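Local atomic coordinates of neutral ceramidase (Pseudomonas aeruginosa, PDB entry 2ZWS), a protein that hydrolyses the N-acyl linkage of ceramides to give sphingosine and free fatty acid, using a bound zinc ion, and also catalyses the reverse synthesis. Residues F412-M415 with A416-I420; W602-P605 with P606-P610. One frame throughout, in Å; residues are numbered along the deposited sequence. Where two conformers were deposited one is given.

In the fold
Both contacts are local, each made where a strand runs out, but they lie on opposite sides of the chain's centre, with their own centres about 44 Å apart. Contact 1, in the N-terminal part of the chain that holds the zinc site, is almost wholly buried: the short strand 411-412 gives way to helix 414-428, and main-chain bonds of the first helical turns run beside apolar side chains. Contact 2, in the C-terminal part, is partly buried and reaches the surface: strand 595-603 ends in a proline-rich beta turn before strand 611-622. There one carbonyl oxygen takes both hydrogen bonds, one of them weak, and the apolar contacts are made mainly by a threonine methyl and two adjoining proline rings.

Contact 1: F412-M415 with A416-I420; sequences FTVM and AGVRI
Thr413 caps the helix that starts at Val414: its OG1 accepts from Ala416 N at 3.3 Å. With chi1 at 58° the hydroxyl stands between the backbone N and the carbonyl carbon, turned to the opening turn of the helix. Thr413 O takes a straighter bond from Gly417 N (3.0 Å, N-H...O 164°). The next two bonds of the helix follow, Val418 N to Val414 O at 2.8 Å and Arg419 N to Met415 O at 2.9 Å, the latter donor tilted 34° from the carbonyl plane. Phe412, just before the cap, brings its ring to the side of the helix, obliquely: CE2 meets Ile420 CD1 at 3.7 Å, the two side chains crossing at about a right angle, while CD2 reaches Ala416 CB. Elsewhere on the helix Met415, bent at chi2 and chi3, brings CE to 4.0 Å from Val418 CG1. Further out, Glu454 bonds the Thr413 hydroxyl, and Arg419 forms salt bridges with Glu453 and Asp170. Phe412 follows the zinc ligand Glu411 in strand 411-412. Its ring meets Phe438 of strand 435-439 and Tyr475 of helix 471-488 edge-to-face, and Ile420 packs on Gln472 and Phe479 of that same helix.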
loop_
_atom_site.group_PDB
_atom_site.type_symbol
_atom_site.label_atom_id
_atom_site.label_comp_id
_atom_site.label_asym_id
_atom_site.label_seq_id
_atom_site.Cartn_x
_atom_site.Cartn_y
_atom_site.Cartn_z
ATOM N N PHE A 412 6.643 9.666 -7.484
ATOM C CA PHE A 412 6.903 10.702 -8.478
ATOM C C PHE A 412 6.002 11.895 -8.235
ATOM O O PHE A 412 4.820 11.750 -8.009
ATOM C CB PHE A 412 6.663 10.138 -9.874
ATOM C CG PHE A 412 7.719 9.164 -10.312
ATOM C CD1 PHE A 412 7.836 7.900 -9.694
ATOM C CD2 PHE A 412 8.582 9.481 -11.346
ATOM C CE1 PHE A 412 8.837 7.015 -10.082
ATOM C CE2 PHE A 412 9.554 8.577 -11.755
ATOM C CZ PHE A 412 9.686 7.332 -11.114
ATOM N N THR A 413 6.552 13.096 -8.326
ATOM C CA THR A 413 5.700 14.269 -8.241
ATOM C C THR A 413 4.836 14.343 -9.483
ATOM O O THR A 413 5.087 13.646 -10.465
ATOM C CB THR A 413 6.515 15.542 -8.231
ATOM O OG1 THR A 413 7.323 15.584 -9.421
ATOM C CG2 THR A 413 7.381 15.613 -6.982
ATOM N N VAL A 414 3.814 15.197 -9.435
ATOM C CA VAL A 414 2.875 15.322 -10.568
ATOM C C VAL A 414 3.648 15.482 -11.894
ATOM O O VAL A 414 3.459 14.697 -12.820
ATOM C CB VAL A 414 1.879 16.499 -10.357
ATOM C CG1 VAL A 414 1.054 16.791 -11.646
ATOM C CG2 VAL A 414 0.954 16.212 -9.163
ATOM N N MET A 415 4.521 16.492 -11.991
ATOM C CA MET A 415 5.174 16.752 -13.273
ATOM C C MET A 415 6.219 15.695 -13.608
ATOM O O MET A 415 6.478 15.419 -14.799
ATOM C CB MET A 415 5.792 18.161 -13.326
ATOM C CG MET A 415 4.779 19.310 -13.327
ATOM S SD MET A 415 3.292 19.009 -14.347
ATOM C CE MET A 415 3.947 18.734 -16.014
ATOM N N ALA A 416 6.817 15.071 -12.591
ATOM C CA ALA A 416 7.795 14.008 -12.891
ATOM C C ALA A 416 7.080 12.841 -13.588
ATOM O O ALA A 416 7.585 12.281 -14.574
ATOM C CB ALA A 416 8.542 13.567 -11.639
ATOM N N GLY A 417 5.891 12.519 -13.102
ATOM C CA GLY A 417 5.097 11.440 -13.696
ATOM C C GLY A 417 4.465 11.842 -15.017
ATOM O O GLY A 417 4.491 11.081 -16.008
ATOM N N VAL A 418 3.897 13.051 -15.044
ATOM C CA VAL A 418 3.270 13.555 -16.272
ATOM C C VAL A 418 4.264 13.612 -17.442
ATOM O O VAL A 418 3.930 13.235 -18.556
ATOM C CB VAL A 418 2.572 14.930 -16.067
ATOM C CG1 VAL A 418 2.134 15.515 -17.414
ATOM C CG2 VAL A 418 1.376 14.760 -15.152
ATOM N N ARG A 419 5.478 14.087 -17.191
ATOM C CA ARG A 419 6.476 14.142 -18.276
ATOM C C ARG A 419 6.777 12.738 -18.847
ATOM O O ARG A 419 6.937 12.557 -20.065
ATOM C CB ARG A 419 7.761 14.808 -17.802
ATOM C CG ARG A 419 7.653 16.335 -17.791
ATOM C CD ARG A 419 8.990 16.901 -17.407
ATOM N NE ARG A 419 8.879 18.281 -16.958
ATOM C CZ ARG A 419 9.899 18.948 -16.438
ATOM N NH1 ARG A 419 9.735 20.213 -16.036
ATOM N NH2 ARG A 419 11.082 18.350 -16.331
ATOM N N ILE A 420 6.834 11.747 -17.966
ATOM C CA ILE A 420 7.107 10.378 -18.414
ATOM C C ILE A 420 5.916 9.831 -19.198
ATOM O O ILE A 420 6.082 9.272 -20.271
ATOM C CB ILE A 420 7.481 9.467 -17.243
ATOM C CG1 ILE A 420 8.797 9.964 -16.621
ATOM C CG2 ILE A 420 7.629 8.027 -17.729
ATOM C CD1 ILE A 420 9.222 9.241 -15.348
#

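Contact 2: W602-P605 with P606-P610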
loop_
_atom_site.group_PDB
_atom_site.type_symbol
_atom_site.label_atom_id
_atom_site.label_comp_id
_atom_site.label_asym_id
_atom_site.label_seq_id
_atom_site.Cartn_x
_atom_site.Cartn_y
_atom_site.Cartn_z
ATOM N N TRP A 602 -17.640 -1.397 18.867
ATOM C CA TRP A 602 -18.513 -1.490 17.699
ATOM C C TRP A 602 -19.380 -0.245 17.663
ATOM O O TRP A 602 -20.179 -0.005 18.576
ATOM C CB TRP A 602 -19.385 -2.737 17.804
ATOM C CG TRP A 602 -20.317 -2.966 16.619
ATOM C CD1 TRP A 602 -20.044 -2.721 15.300
ATOM C CD2 TRP A 602 -21.652 -3.524 16.664
ATOM N NE1 TRP A 602 -21.138 -3.098 14.515
ATOM C CE2 TRP A 602 -22.127 -3.576 15.325
ATOM C CE3 TRP A 602 -22.496 -3.971 17.702
ATOM C CZ2 TRP A 602 -23.408 -4.068 14.986
ATOM C CZ3 TRP A 602 -23.781 -4.483 17.355
ATOM C CH2 TRP A 602 -24.209 -4.520 16.009
ATOM N N SER A 603 -19.231 0.550 16.612
ATOM C CA SER A 603 -20.127 1.671 16.389
ATOM C C SER A 603 -21.285 1.164 15.543
ATOM O O SER A 603 -21.093 0.801 14.384
ATOM C CB SER A 603 -19.369 2.801 15.706
ATOM O OG SER A 603 -18.319 3.262 16.554
ATOM N N ILE A 604 -22.483 1.115 16.134
ATOM C CA ILE A 604 -23.635 0.441 15.515
ATOM C C ILE A 604 -24.169 1.304 14.376
ATOM O O ILE A 604 -24.667 2.404 14.626
ATOM C CB ILE A 604 -24.765 0.186 16.565
ATOM C CG1 ILE A 604 -24.249 -0.642 17.743
ATOM C CG2 ILE A 604 -25.951 -0.511 15.912
ATOM C CD1 ILE A 604 -25.036 -0.440 19.018
ATOM N N PRO A 605 -24.014 0.829 13.116
ATOM C CA PRO A 605 -24.363 1.672 11.965
ATOM C C PRO A 605 -25.855 1.676 11.627
ATOM O O PRO A 605 -26.562 0.752 12.007
ATOM C CB PRO A 605 -23.576 1.019 10.827
ATOM C CG PRO A 605 -23.624 -0.429 11.154
ATOM C CD PRO A 605 -23.466 -0.474 12.688
ATOM N N PRO A 606 -26.321 2.697 10.883
ATOM C CA PRO A 606 -27.694 2.687 10.353
ATOM C C PRO A 606 -27.962 1.399 9.605
ATOM O O PRO A 606 -27.091 0.909 8.875
ATOM C CB PRO A 606 -27.698 3.864 9.381
ATOM C CG PRO A 606 -26.670 4.803 9.931
ATOM C CD PRO A 606 -25.594 3.931 10.520
ATOM N N GLY A 607 -29.143 0.831 9.812
ATOM C CA GLY A 607 -29.512 -0.396 9.134
ATOM C C GLY A 607 -29.279 -1.684 9.886
ATOM O O GLY A 607 -29.600 -2.752 9.366
ATOM N N THR A 608 -28.713 -1.633 11.099
ATOM C CA THR A 608 -28.540 -2.838 11.912
ATOM C C THR A 608 -29.895 -3.293 12.442
ATOM O O THR A 608 -30.669 -2.464 12.930
ATOM C CB THR A 608 -27.625 -2.571 13.118
ATOM O OG1 THR A 608 -28.015 -1.343 13.733
ATOM C CG2 THR A 608 -26.192 -2.461 12.683
ATOM N N GLU A 609 -30.176 -4.588 12.355
ATOM C CA GLU A 609 -31.420 -5.131 12.862
ATOM C C GLU A 609 -31.494 -4.954 14.374
ATOM O O GLU A 609 -30.512 -5.213 15.071
ATOM C CB GLU A 609 -31.542 -6.609 12.493
ATOM C CG GLU A 609 -32.199 -6.859 11.143
ATOM C CD GLU A 609 -33.715 -7.024 11.254
ATOM O OE1 GLU A 609 -34.423 -6.014 11.479
ATOM O OE2 GLU A 609 -34.198 -8.173 11.108
ATOM N N PRO A 610 -32.638 -4.457 14.880
ATOM C CA PRO A 610 -32.915 -4.576 16.308
ATOM C C PRO A 610 -32.839 -6.038 16.733
ATOM O O PRO A 610 -33.149 -6.930 15.939
ATOM C CB PRO A 610 -34.351 -4.068 16.430
ATOM C CG PRO A 610 -34.514 -3.137 15.281
ATOM C CD PRO A 610 -33.701 -3.720 14.169
#
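Pro606 joins Pro605 directly, Pro606 CD lying 3.6 Å from Pro605 CB, and its ring turns outward at the second position of a type II beta turn running from Pro605 to Thr608. Gly607 takes the third position with phi at 96°, the left-handed backbone region that glycine commonly fills in this type of turn. Thr608 closes the turn and meets Trp602, Ile604 and Pro605. Thr608 N gives Pro605 O a weak bond of 3.3 Å. In the conformer given, one of two, Thr608 OG1 donates to Pro605 O at 3.1 Å, nearly along the C=O axis. There a chi1 of 45° sets the hydroxyl for this bond and sends Thr608 CG2 against the CD and CG side of the Pro605 ring, 3.4 Å from CD. The turn connects strands 595-603 and 611-622, which belong to the two sheets of the beta-sandwich, the first sheet extended by strands 32-36 and 214-215. Thr608 CG2 also reaches Trp602 CZ2 at 4.0 Å, coming obliquely to the indole, while Thr608 OG1 lies 3.1 Å from Ile604 CG2. Beyond the turn, Glu609 O accepts from the hydroxyl of Tyr613, whose ring meets Trp602, and Pro610 O bonds Lys567 NZ just before strand 611-622 begins.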